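Local coordinates for phycocyanobilin lyase subunit beta (Nostoc sp. PCC 7120, PDB 5N3U), which associates with the alpha subunit CpcE to form a lyase that is probably required for attaching the chromophore to the phycocyanin protein CpcA, at residues I51-L56 with I83-A88; A32-L37 with V64-T69; V110-A115 with R154-V159; R93-L98 with Q132-K137; G160-V165 with R191-L196. One frame throughout, in Å; residues are numbered along the deposited sequence.

Interaction 1: I51-L56 with I83-A88; sequences IASTAL and IRTLAA
Ser53 makes the polar part of this contact, reaching from helix 46-59 to Thr85 on helix 76-89. The two helices come close here, Ser53 CA lying 5.8 Å from Thr85 CA. The serine hydroxyl is turned anti to its own backbone nitrogen (chi1 178°), which carries OG straight out over the gap, and it donates a hydrogen bond of 2.7 Å from Ser53 OG to Thr85 OG1. The serine methylene follows it in, with Ser53 CB 3.5 Å from Thr85 OG1. That threonine oxygen is itself hydrogen-bonded to the carbonyl oxygen of Tyr81 one turn earlier on helix 76-89, so the interhelical bond is linked to the backbone of the receiving helix. Two helices stacked side by side like this are characteristic of the alpha solenoid built by the HEAT-repeat family, and here a pair of small hydroxyl residues fills the seam. Putting a valine in place of Thr85 would probably leave the Ser53 hydroxyl without its acceptor and break the link to the Tyr81 carbonyl. One turn further on, Leu56 adds the apolar part. It touches with its stem, Leu56 CB lying 3.7 Å from Thr85 CG2, while its side chain also packs on Leu37 and Ile38 of helix 34-40. Phe41 touches Ser53, Leu56 and Thr85 alike, and Thr85 also packs on Leu67 of helix 64-69.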
# COMPACT_ATOMS: atom_id res chain seq x y z
N ILE B 51 22.77 3.04 4.92
CA ILE B 51 23.86 3.98 5.18
C ILE B 51 23.36 5.36 5.60
O ILE B 51 23.93 6.00 6.50
CB ILE B 51 24.80 4.09 3.93
CG1 ILE B 51 25.64 2.81 3.82
CG2 ILE B 51 25.67 5.35 3.93
CD1 ILE B 51 25.96 2.41 2.38
N ALA B 52 22.35 5.87 4.92
CA ALA B 52 21.82 7.18 5.28
C ALA B 52 21.25 7.14 6.69
O ALA B 52 21.42 8.09 7.47
CB ALA B 52 20.79 7.64 4.29
N SER B 53 20.59 6.06 7.02
CA SER B 53 19.97 5.92 8.34
C SER B 53 21.08 5.89 9.41
O SER B 53 21.02 6.65 10.37
CB SER B 53 19.16 4.68 8.40
OG SER B 53 18.60 4.51 9.70
N THR B 54 22.08 5.02 9.23
CA THR B 54 23.23 4.99 10.16
C THR B 54 23.83 6.38 10.40
O THR B 54 24.07 6.76 11.55
CB THR B 54 24.28 3.98 9.66
OG1 THR B 54 23.63 2.73 9.62
CG2 THR B 54 25.47 3.86 10.66
N ALA B 55 24.04 7.13 9.35
CA ALA B 55 24.47 8.47 9.43
C ALA B 55 23.53 9.33 10.28
O ALA B 55 23.99 10.16 11.11
CB ALA B 55 24.57 9.08 8.04
N LEU B 56 22.23 9.18 10.09
CA LEU B 56 21.32 10.00 10.86
C LEU B 56 21.39 9.65 12.31
O LEU B 56 21.37 10.53 13.17
CB LEU B 56 19.87 9.91 10.32
CG LEU B 56 19.78 10.64 9.01
CD1 LEU B 56 18.62 10.14 8.12
CD2 LEU B 56 19.65 12.13 9.12
N ILE B 83 10.99 5.85 10.44
CA ILE B 83 10.54 5.34 11.71
C ILE B 83 11.64 4.52 12.39
O ILE B 83 11.82 4.59 13.59
CB ILE B 83 9.29 4.51 11.56
CG1 ILE B 83 8.15 5.36 10.93
CG2 ILE B 83 8.92 3.94 12.93
CD1 ILE B 83 7.79 6.57 11.73
N ARG B 84 12.34 3.69 11.62
CA ARG B 84 13.43 2.92 12.17
C ARG B 84 14.57 3.82 12.75
O ARG B 84 15.17 3.52 13.78
CB ARG B 84 13.96 1.92 11.14
CG ARG B 84 14.88 0.84 11.76
CD ARG B 84 15.15 -0.35 10.83
NE ARG B 84 13.96 -0.77 10.06
CZ ARG B 84 13.70 -0.54 8.77
NH1 ARG B 84 14.49 0.18 8.02
NH2 ARG B 84 12.57 -1.01 8.23
N THR B 85 14.86 4.89 12.06
CA THR B 85 15.86 5.81 12.41
C THR B 85 15.47 6.55 13.66
O THR B 85 16.26 6.64 14.62
CB THR B 85 16.09 6.77 11.29
OG1 THR B 85 16.46 6.05 10.12
CG2 THR B 85 17.16 7.73 11.61
N LEU B 86 14.25 7.05 13.71
CA LEU B 86 13.74 7.61 14.98
C LEU B 86 13.76 6.66 16.12
O LEU B 86 14.12 7.06 17.25
CB LEU B 86 12.29 8.13 14.79
CG LEU B 86 12.18 9.34 14.00
CD1 LEU B 86 10.79 9.51 13.37
CD2 LEU B 86 12.65 10.55 14.79
N ALA B 87 13.39 5.40 15.89
CA ALA B 87 13.39 4.41 16.94
C ALA B 87 14.85 4.19 17.43
O ALA B 87 15.08 4.14 18.60
CB ALA B 87 12.82 3.05 16.45
N ALA B 88 15.81 4.13 16.52
CA ALA B 88 17.23 3.89 16.92
C ALA B 88 17.84 5.09 17.66
O ALA B 88 18.64 4.91 18.59
CB ALA B 88 18.04 3.64 15.67

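Interaction 2: A32-L37 with V64-T69; sequences AAIPTL and VPQLLT
Gln66 reaches from helix 64-69 to Ile34 and Pro35 in segment 32-37, and its amide touches both, the oxygen on Ile34 and the nitrogen on Pro35. The contact is van der Waals packing throughout. The oxygen side belongs to Ile34: Gln66 OE1 sits 3.6 Å from Ile34 CB and 3.7 Å from both Ile34 CG1 and Ile34 CG2, so it nestles at the branch point. The nitrogen side belongs to the proline ring, with Gln66 NE2 3.4 Å from Pro35 CG. Nearer the backbone, Gln66 CB meets Ile34 CG2 at 3.9 Å. The glutamine chain runs extended beyond CG, which is what lets the amide span the gap between backbones whose closest CA atoms, those of Pro35 and Gln66, are 7.2 Å apart. An alanine in place of Gln66 ends at CB and is likely to open a gap beside Pro35 and the branch of Ile34. Behind this junction Ile34 packs on Leu56 and Leu59 of helix 46-59, joining the first modelled helices of the all-helical solenoid. With no hydrogen bond passing between the segments, shape and close packing carry the contact, and the polar amide serves here through its bulk.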
# COMPACT_ATOMS: atom_id res chain seq x y z
N ALA B 32 23.89 20.14 7.97
CA ALA B 32 23.29 20.59 6.72
C ALA B 32 22.81 19.49 5.79
O ALA B 32 21.94 19.74 5.01
CB ALA B 32 24.23 21.52 5.94
N ALA B 33 23.43 18.33 5.84
CA ALA B 33 23.08 17.21 4.97
C ALA B 33 21.77 16.44 5.40
O ALA B 33 21.36 15.53 4.69
CB ALA B 33 24.24 16.23 4.95
N ILE B 34 21.21 16.74 6.59
CA ILE B 34 20.08 15.94 7.16
C ILE B 34 18.97 15.76 6.12
O ILE B 34 18.61 14.63 5.81
CB ILE B 34 19.40 16.59 8.40
CG1 ILE B 34 20.37 16.89 9.54
CG2 ILE B 34 18.29 15.73 8.97
CD1 ILE B 34 20.99 15.79 10.21
N PRO B 35 18.47 16.85 5.56
CA PRO B 35 17.38 16.62 4.58
C PRO B 35 17.74 15.68 3.42
O PRO B 35 16.93 14.87 2.98
CB PRO B 35 17.09 18.02 4.06
CG PRO B 35 17.66 18.91 5.12
CD PRO B 35 18.91 18.25 5.50
N THR B 36 18.96 15.79 2.91
CA THR B 36 19.42 14.87 1.87
C THR B 36 19.46 13.47 2.36
O THR B 36 19.05 12.56 1.64
CB THR B 36 20.80 15.32 1.28
OG1 THR B 36 20.64 16.64 0.75
CG2 THR B 36 21.24 14.44 0.13
N LEU B 37 19.96 13.24 3.55
CA LEU B 37 20.03 11.89 4.07
C LEU B 37 18.60 11.32 4.10
O LEU B 37 18.39 10.18 3.70
CB LEU B 37 20.66 11.79 5.46
CG LEU B 37 22.22 12.08 5.44
CD1 LEU B 37 22.77 12.39 6.81
CD2 LEU B 37 23.00 10.88 4.91
N VAL B 64 16.46 14.82 15.00
CA VAL B 64 15.10 14.39 15.31
C VAL B 64 14.01 15.34 14.77
O VAL B 64 13.11 14.84 14.17
CB VAL B 64 14.95 14.09 16.82
CG1 VAL B 64 13.48 13.92 17.18
CG2 VAL B 64 15.72 12.89 17.11
N PRO B 65 14.12 16.68 14.92
CA PRO B 65 13.09 17.55 14.40
C PRO B 65 12.80 17.40 12.91
O PRO B 65 11.63 17.41 12.46
CB PRO B 65 13.65 18.97 14.68
CG PRO B 65 14.35 18.78 15.96
CD PRO B 65 15.05 17.44 15.78
N GLN B 66 13.86 17.33 12.11
CA GLN B 66 13.66 17.12 10.67
C GLN B 66 13.19 15.72 10.35
O GLN B 66 12.31 15.53 9.47
CB GLN B 66 14.95 17.46 9.92
CG GLN B 66 15.09 18.99 9.73
CD GLN B 66 16.49 19.35 9.36
OE1 GLN B 66 17.40 19.08 10.14
NE2 GLN B 66 16.69 19.89 8.19
N LEU B 67 13.73 14.72 11.01
CA LEU B 67 13.12 13.38 10.84
C LEU B 67 11.62 13.39 11.13
O LEU B 67 10.86 12.82 10.39
CB LEU B 67 13.75 12.38 11.69
CG LEU B 67 15.11 11.85 11.22
CD1 LEU B 67 15.81 11.23 12.39
CD2 LEU B 67 14.96 10.81 10.12
N LEU B 68 11.16 14.05 12.20
CA LEU B 68 9.73 14.08 12.52
C LEU B 68 8.85 14.81 11.53
O LEU B 68 7.67 14.48 11.47
CB LEU B 68 9.40 14.70 13.87
CG LEU B 68 9.98 13.99 15.05
CD1 LEU B 68 9.94 14.81 16.36
CD2 LEU B 68 9.37 12.68 15.25
N THR B 69 9.35 15.81 10.82
CA THR B 69 8.57 16.64 9.96
C THR B 69 8.86 16.40 8.49
O THR B 69 8.28 17.06 7.66
CB THR B 69 8.82 18.13 10.24
OG1 THR B 69 10.20 18.42 10.11
CG2 THR B 69 8.41 18.49 11.67

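Interaction 3: V110-A115 with R154-V159; sequences VRRAAA and RYAAIV
Alanine-mediated helix packing joins helix 108-118 to helix 151-163, with Ala115 and Ala156 at its centre, in the buried middle of the chain. Both segments belong to the HEAT-repeat region, an alpha solenoid in which helices stack side by side, and the near-parallel pairing fits that architecture. The short helical segments differ by 15° in direction, and their axes approach to 8.4 Å. Such closeness depends on small side chains, and it shows in the backbone: the CA atoms of Arg112 and Ala156 are 5.4 Å apart, as are those of Ala115 and Ala157. Ala156 CB points into the seam and makes most of the contacts. It meets both the methyl of Ala115 and the base of the Arg112 side chain, where Arg112 CB lies 3.9 Å from Ala156 CB. Of the arginine side chain, CB and CG touch Ala156; CG sits beside the backbone N (chi1 -65°), and the chain then runs back toward the N-terminal end of its helix and outward, bending at chi3. Its polar end is held by Ser152, through NH1, and by Ser238 of the alpha subunit, through NH2. Ile145 of helix 130-145 packs on both Ala115 and Ala157, so a second layer of helix backs the alanines. The two methyls meet with Ala115 CB 3.7 Å from Ala156 CB, while Ala156 CB also rests 3.8 Å from Arg112 O.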
# COMPACT_ATOMS: atom_id res chain seq x y z
N VAL B 110 6.38 -0.58 8.45
CA VAL B 110 6.34 0.67 9.23
C VAL B 110 5.89 0.40 10.64
O VAL B 110 6.48 0.90 11.59
CB VAL B 110 5.43 1.68 8.56
CG1 VAL B 110 5.15 2.88 9.50
CG2 VAL B 110 6.04 2.15 7.29
N ARG B 111 4.79 -0.32 10.79
CA ARG B 111 4.23 -0.63 12.08
C ARG B 111 5.20 -1.40 13.00
O ARG B 111 5.24 -1.14 14.21
CB ARG B 111 2.93 -1.43 11.89
CG ARG B 111 1.86 -0.71 11.06
CD ARG B 111 0.54 -1.47 10.93
NE ARG B 111 -0.09 -1.43 12.24
CZ ARG B 111 -1.03 -2.26 12.65
NH1 ARG B 111 -1.53 -3.21 11.85
NH2 ARG B 111 -1.48 -2.12 13.86
N ARG B 112 5.93 -2.40 12.45
CA ARG B 112 6.79 -3.20 13.25
C ARG B 112 7.92 -2.36 13.78
O ARG B 112 8.33 -2.56 14.95
CB ARG B 112 7.36 -4.40 12.50
CG ARG B 112 6.26 -5.43 12.10
CD ARG B 112 6.82 -6.68 11.46
NE ARG B 112 7.56 -6.36 10.25
CZ ARG B 112 7.21 -6.72 9.00
NH1 ARG B 112 6.12 -7.45 8.76
NH2 ARG B 112 7.93 -6.32 8.01
N ALA B 113 8.45 -1.49 12.95
CA ALA B 113 9.56 -0.59 13.34
C ALA B 113 9.13 0.33 14.47
O ALA B 113 9.89 0.60 15.37
CB ALA B 113 10.10 0.23 12.14
N ALA B 114 7.88 0.79 14.41
CA ALA B 114 7.36 1.69 15.40
C ALA B 114 7.10 0.95 16.75
O ALA B 114 7.47 1.46 17.78
CB ALA B 114 6.11 2.30 14.87
N ALA B 115 6.58 -0.28 16.69
CA ALA B 115 6.29 -1.11 17.84
C ALA B 115 7.56 -1.38 18.63
O ALA B 115 7.61 -1.14 19.83
CB ALA B 115 5.65 -2.40 17.37
N ARG B 154 1.98 -8.64 16.07
CA ARG B 154 1.96 -9.12 17.46
C ARG B 154 3.36 -9.44 17.96
O ARG B 154 3.68 -9.12 19.07
CB ARG B 154 1.04 -10.37 17.67
CG ARG B 154 -0.39 -10.17 17.28
CD ARG B 154 -1.32 -11.24 17.88
NE ARG B 154 -1.10 -12.59 17.31
CZ ARG B 154 -1.39 -13.02 16.08
NH1 ARG B 154 -1.92 -12.25 15.14
NH2 ARG B 154 -1.11 -14.31 15.77
N TYR B 155 4.21 -10.00 17.12
CA TYR B 155 5.58 -10.27 17.53
C TYR B 155 6.29 -8.98 17.90
O TYR B 155 6.94 -8.86 18.96
CB TYR B 155 6.28 -10.99 16.36
CG TYR B 155 7.67 -11.49 16.67
CD1 TYR B 155 8.74 -10.64 16.65
CD2 TYR B 155 7.90 -12.82 16.95
CE1 TYR B 155 10.04 -11.07 16.92
CE2 TYR B 155 9.19 -13.27 17.26
CZ TYR B 155 10.24 -12.41 17.25
OH TYR B 155 11.53 -12.85 17.55
N ALA B 156 6.21 -7.98 17.02
CA ALA B 156 6.85 -6.72 17.28
C ALA B 156 6.30 -6.07 18.54
O ALA B 156 7.05 -5.43 19.26
CB ALA B 156 6.69 -5.76 16.09
N ALA B 157 5.00 -6.18 18.76
CA ALA B 157 4.38 -5.65 19.96
C ALA B 157 4.95 -6.22 21.26
O ALA B 157 5.18 -5.51 22.21
CB ALA B 157 2.92 -5.89 19.90
N ILE B 158 5.21 -7.50 21.27
CA ILE B 158 5.88 -8.18 22.41
C ILE B 158 7.25 -7.62 22.60
O ILE B 158 7.68 -7.36 23.70
CB ILE B 158 6.11 -9.70 22.14
CG1 ILE B 158 4.85 -10.42 21.79
CG2 ILE B 158 6.77 -10.39 23.32
CD1 ILE B 158 3.76 -10.22 22.77
N VAL B 159 8.00 -7.41 21.53
CA VAL B 159 9.32 -6.87 21.68
C VAL B 159 9.28 -5.47 22.29
O VAL B 159 10.11 -5.07 23.12
CB VAL B 159 10.05 -6.84 20.35
CG1 VAL B 159 11.43 -6.17 20.49
CG2 VAL B 159 10.24 -8.26 19.76

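Interaction 4: R93-L98 with Q132-K137; sequences RALDVL and QTAPKK
The backbones come closest at Leu95 and Ala134, whose CA atoms are 7.3 Å apart. Leu95 stands where a 3-10 turn gives way to helix 95-104, while Ala134 lies just before a kink in helix 130-145, since the nitrogen of Pro135 has no hydrogen to bond to the turn before. Leu95 bridges this gap alone from its side. With CG anti to the backbone N (chi1 176°), its forked end is carried toward the other helix, and both methyls rest against Ala134. Leu95 CD1 lies 3.9 Å from Ala134 O, and Leu95 CD2 is 3.9 Å from Ala134 CB, so the leucine covers the carbonyl and the methyl together. A looser touch follows one turn on, Leu95 CD2 to Lys137 CB at 4.2 Å. The lysine then bends away, and its NZ makes salt bridges with Glu140 and with Asp64 of the alpha subunit. Glu67 of that subunit also packs on Leu95 and Ala134, which places the seam beside the CpcE interface. A leucine fork set on the small residue of a neighbouring helix, with Leu118 of helix 108-118 also touching the leucine, is apolar helix-to-helix packing consistent with the HEAT-repeat solenoid to which both segments belong.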
# COMPACT_ATOMS: atom_id res chain seq x y z
N ARG B 93 10.81 12.55 22.04
CA ARG B 93 9.96 13.46 21.29
C ARG B 93 9.28 12.78 20.08
O ARG B 93 8.32 13.28 19.59
CB ARG B 93 10.70 14.66 20.80
CG ARG B 93 11.19 15.62 21.92
CD ARG B 93 11.97 16.73 21.27
NE ARG B 93 13.28 16.26 20.83
CZ ARG B 93 14.13 16.97 20.09
NH1 ARG B 93 13.87 18.21 19.78
NH2 ARG B 93 15.27 16.43 19.69
N ALA B 94 9.76 11.62 19.70
CA ALA B 94 9.18 10.84 18.60
C ALA B 94 7.99 10.00 19.03
O ALA B 94 7.42 9.30 18.22
CB ALA B 94 10.29 9.93 18.06
N LEU B 95 7.60 10.05 20.30
CA LEU B 95 6.48 9.22 20.77
C LEU B 95 5.20 9.30 19.87
O LEU B 95 4.65 8.27 19.40
CB LEU B 95 6.14 9.64 22.18
CG LEU B 95 4.94 8.93 22.77
CD1 LEU B 95 5.22 7.47 23.03
CD2 LEU B 95 4.39 9.59 24.04
N ASP B 96 4.71 10.50 19.65
CA ASP B 96 3.40 10.63 18.93
C ASP B 96 3.48 10.14 17.48
O ASP B 96 2.58 9.52 17.02
CB ASP B 96 2.90 12.07 18.98
CG ASP B 96 2.52 12.53 20.43
OD1 ASP B 96 2.16 11.70 21.37
OD2 ASP B 96 2.56 13.75 20.66
N VAL B 97 4.59 10.43 16.78
CA VAL B 97 4.79 9.84 15.47
C VAL B 97 4.81 8.32 15.53
O VAL B 97 4.24 7.64 14.66
CB VAL B 97 6.04 10.39 14.75
CG1 VAL B 97 6.57 9.55 13.61
CG2 VAL B 97 5.69 11.78 14.24
N LEU B 98 5.53 7.74 16.47
CA LEU B 98 5.59 6.33 16.56
C LEU B 98 4.27 5.69 16.90
O LEU B 98 3.91 4.62 16.39
CB LEU B 98 6.64 5.88 17.57
CG LEU B 98 8.04 5.65 17.12
CD1 LEU B 98 8.53 6.58 16.08
CD2 LEU B 98 8.97 5.55 18.32
N GLN B 132 7.04 10.07 32.91
CA GLN B 132 6.19 9.01 33.40
C GLN B 132 5.00 8.75 32.49
O GLN B 132 4.61 7.61 32.27
CB GLN B 132 5.67 9.39 34.82
CG GLN B 132 6.84 9.40 35.80
CD GLN B 132 6.46 9.88 37.21
OE1 GLN B 132 5.33 10.29 37.46
NE2 GLN B 132 7.41 9.84 38.12
N THR B 133 4.38 9.81 31.99
CA THR B 133 3.21 9.73 31.12
C THR B 133 3.62 9.04 29.76
O THR B 133 2.93 8.25 29.21
CB THR B 133 2.76 11.20 30.73
OG1 THR B 133 2.49 11.93 31.90
CG2 THR B 133 1.50 11.25 29.84
N ALA B 134 4.69 9.46 29.21
CA ALA B 134 5.04 8.98 27.90
C ALA B 134 5.11 7.43 27.79
O ALA B 134 4.53 6.84 26.84
CB ALA B 134 6.31 9.59 27.49
N PRO B 135 5.85 6.77 28.71
CA PRO B 135 5.95 5.31 28.61
C PRO B 135 4.64 4.65 28.81
O PRO B 135 4.37 3.61 28.28
CB PRO B 135 6.99 4.94 29.69
CG PRO B 135 7.08 6.10 30.56
CD PRO B 135 6.81 7.30 29.68
N LYS B 136 3.77 5.29 29.56
CA LYS B 136 2.48 4.75 29.75
C LYS B 136 1.63 4.85 28.48
O LYS B 136 0.88 3.97 28.19
CB LYS B 136 1.80 5.44 30.98
CG LYS B 136 0.31 5.19 31.11
CD LYS B 136 -0.06 3.73 31.41
CE LYS B 136 -1.60 3.54 31.42
NZ LYS B 136 -2.04 2.12 31.37
N LYS B 137 1.78 5.90 27.71
CA LYS B 137 1.05 6.00 26.45
C LYS B 137 1.61 4.97 25.47
O LYS B 137 0.90 4.40 24.68
CB LYS B 137 1.24 7.38 25.81
CG LYS B 137 0.75 8.58 26.57
CD LYS B 137 -0.72 8.53 26.91
CE LYS B 137 -1.63 8.71 25.66
NZ LYS B 137 -2.99 8.35 26.23

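Interaction 5: G160-V165 with R191-L196; sequences GLQGLV and RARILL
Gln162 OE1 is gripped by two nitrogens of one guanidinium, Arg193 NH1 and Arg193 NH2, each 2.9 Å from the oxygen. The arginine meets it end-on, and the oxygen lies in the guanidinium plane, so both donors converge on a single acceptor. They use it differently: Arg193 NH1 arrives nearly along the C=O axis (175°), whereas Arg193 NH2 comes in from above the carbonyl plane at a C=O...N angle of 130°. The amide and guanidinium planes are turned 56° apart, and the two side chains cross at about a right angle. Gln162 stretches out with CG anti to its backbone N and the chain extended beyond, while Arg193 bends at chi2 to bring its end round to the amide. This reach is needed because the backbones stay well apart, Gln162 CA to Ile194 CA being 9.1 Å. Leu196 CD2 lies over one face of the guanidinium, 3.9 Å above its plane and toward the rim. The stronger partner of the guanidinium is Asp273 of the alpha subunit, in a salt bridge through NH2. The pair of bonds to Gln162 thus fastens the C-terminal part of helix 151-163 to helix 188-198, whose Arg193 also packs on Tyr155, Ile158 and Val159.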
# COMPACT_ATOMS: atom_id res chain seq x y z
N GLY B 160 8.31 -4.66 21.85
CA GLY B 160 8.15 -3.34 22.42
C GLY B 160 7.83 -3.44 23.90
O GLY B 160 8.45 -2.78 24.69
N LEU B 161 6.90 -4.29 24.24
CA LEU B 161 6.48 -4.49 25.61
C LEU B 161 7.62 -4.92 26.49
O LEU B 161 7.74 -4.42 27.62
CB LEU B 161 5.35 -5.46 25.71
CG LEU B 161 3.99 -5.10 25.21
CD1 LEU B 161 3.06 -6.31 25.21
CD2 LEU B 161 3.30 -3.96 25.97
N GLN B 162 8.49 -5.77 26.00
CA GLN B 162 9.63 -6.17 26.80
C GLN B 162 10.53 -5.03 27.08
O GLN B 162 11.21 -4.98 28.11
CB GLN B 162 10.44 -7.22 26.05
CG GLN B 162 11.47 -7.97 26.90
CD GLN B 162 12.32 -8.91 26.01
OE1 GLN B 162 11.82 -9.69 25.25
NE2 GLN B 162 13.60 -8.76 26.09
N GLY B 163 10.67 -4.13 26.12
CA GLY B 163 11.45 -2.95 26.36
C GLY B 163 10.98 -2.08 27.48
O GLY B 163 11.75 -1.27 27.99
N LEU B 164 9.72 -2.17 27.85
CA LEU B 164 9.24 -1.38 28.94
C LEU B 164 9.46 -2.02 30.38
O LEU B 164 8.92 -1.53 31.35
CB LEU B 164 7.77 -1.05 28.69
CG LEU B 164 7.45 -0.13 27.47
CD1 LEU B 164 5.98 -0.12 27.22
CD2 LEU B 164 7.89 1.28 27.70
N VAL B 165 10.26 -3.07 30.47
CA VAL B 165 10.63 -3.71 31.76
C VAL B 165 11.37 -2.81 32.75
O VAL B 165 11.19 -2.92 33.94
CB VAL B 165 11.50 -4.97 31.48
CG1 VAL B 165 12.33 -5.42 32.69
CG2 VAL B 165 10.60 -6.11 31.00
N ARG B 191 4.02 -17.23 20.64
CA ARG B 191 4.13 -17.90 21.94
C ARG B 191 5.57 -18.00 22.35
O ARG B 191 5.94 -17.72 23.49
CB ARG B 191 3.54 -19.30 21.87
CG ARG B 191 2.04 -19.35 21.80
CD ARG B 191 1.56 -20.72 22.29
NE ARG B 191 0.68 -21.29 21.29
CZ ARG B 191 1.00 -22.20 20.37
NH1 ARG B 191 2.20 -22.78 20.29
NH2 ARG B 191 0.08 -22.58 19.50
N ALA B 192 6.41 -18.40 21.43
CA ALA B 192 7.84 -18.49 21.77
C ALA B 192 8.45 -17.19 22.14
O ALA B 192 9.39 -17.10 22.96
CB ALA B 192 8.61 -19.08 20.61
N ARG B 193 8.01 -16.13 21.48
CA ARG B 193 8.61 -14.86 21.75
C ARG B 193 8.08 -14.37 23.07
O ARG B 193 8.77 -13.68 23.78
CB ARG B 193 8.34 -13.85 20.62
CG ARG B 193 9.09 -12.55 20.81
CD ARG B 193 10.58 -12.79 20.74
NE ARG B 193 11.33 -11.62 21.00
CZ ARG B 193 11.45 -11.09 22.22
NH1 ARG B 193 10.79 -11.59 23.26
NH2 ARG B 193 12.16 -10.00 22.39
N ILE B 194 6.85 -14.71 23.39
CA ILE B 194 6.32 -14.38 24.72
C ILE B 194 7.19 -15.03 25.82
O ILE B 194 7.73 -14.34 26.70
CB ILE B 194 4.86 -14.82 24.84
CG1 ILE B 194 3.95 -13.90 23.99
CG2 ILE B 194 4.38 -14.81 26.31
CD1 ILE B 194 2.60 -14.46 23.69
N LEU B 195 7.39 -16.35 25.69
CA LEU B 195 8.32 -17.09 26.58
C LEU B 195 9.66 -16.47 26.72
O LEU B 195 10.13 -16.36 27.81
CB LEU B 195 8.54 -18.52 26.09
CG LEU B 195 7.26 -19.36 26.19
CD1 LEU B 195 7.45 -20.65 25.39
CD2 LEU B 195 6.84 -19.61 27.64
N LEU B 196 10.29 -16.04 25.63
CA LEU B 196 11.54 -15.36 25.74
C LEU B 196 11.37 -14.06 26.52
O LEU B 196 12.27 -13.69 27.28
CB LEU B 196 12.14 -15.01 24.38
CG LEU B 196 13.48 -14.29 24.37
CD1 LEU B 196 14.53 -15.11 25.12
CD2 LEU B 196 13.95 -14.08 22.95

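How the interactions relate
From the N terminus, interaction 2 opens first at 32-37, and interaction 1 opens before interaction 2 closes at 64-69; their loops cross, lacing helices 34-40, 46-59, 64-69 and 76-89 together. Leu37 and Leu67 pack directly on residues of interaction 1. Interaction 4 then starts at 93-98 and interaction 3 at 110-115, and these loops cross in turn, tying helices 95-104, 108-118, 130-145 and 151-163. Ile83 joins the two crossed pairs by packing on Val97, Leu98 and Ala114. Interaction 5 opens straight after interaction 3 closes, on the same helix, and brings in helix 188-198. Interactions 2 and 5 lie about 32 Å apart between centres, on opposite sides of the chain's centre.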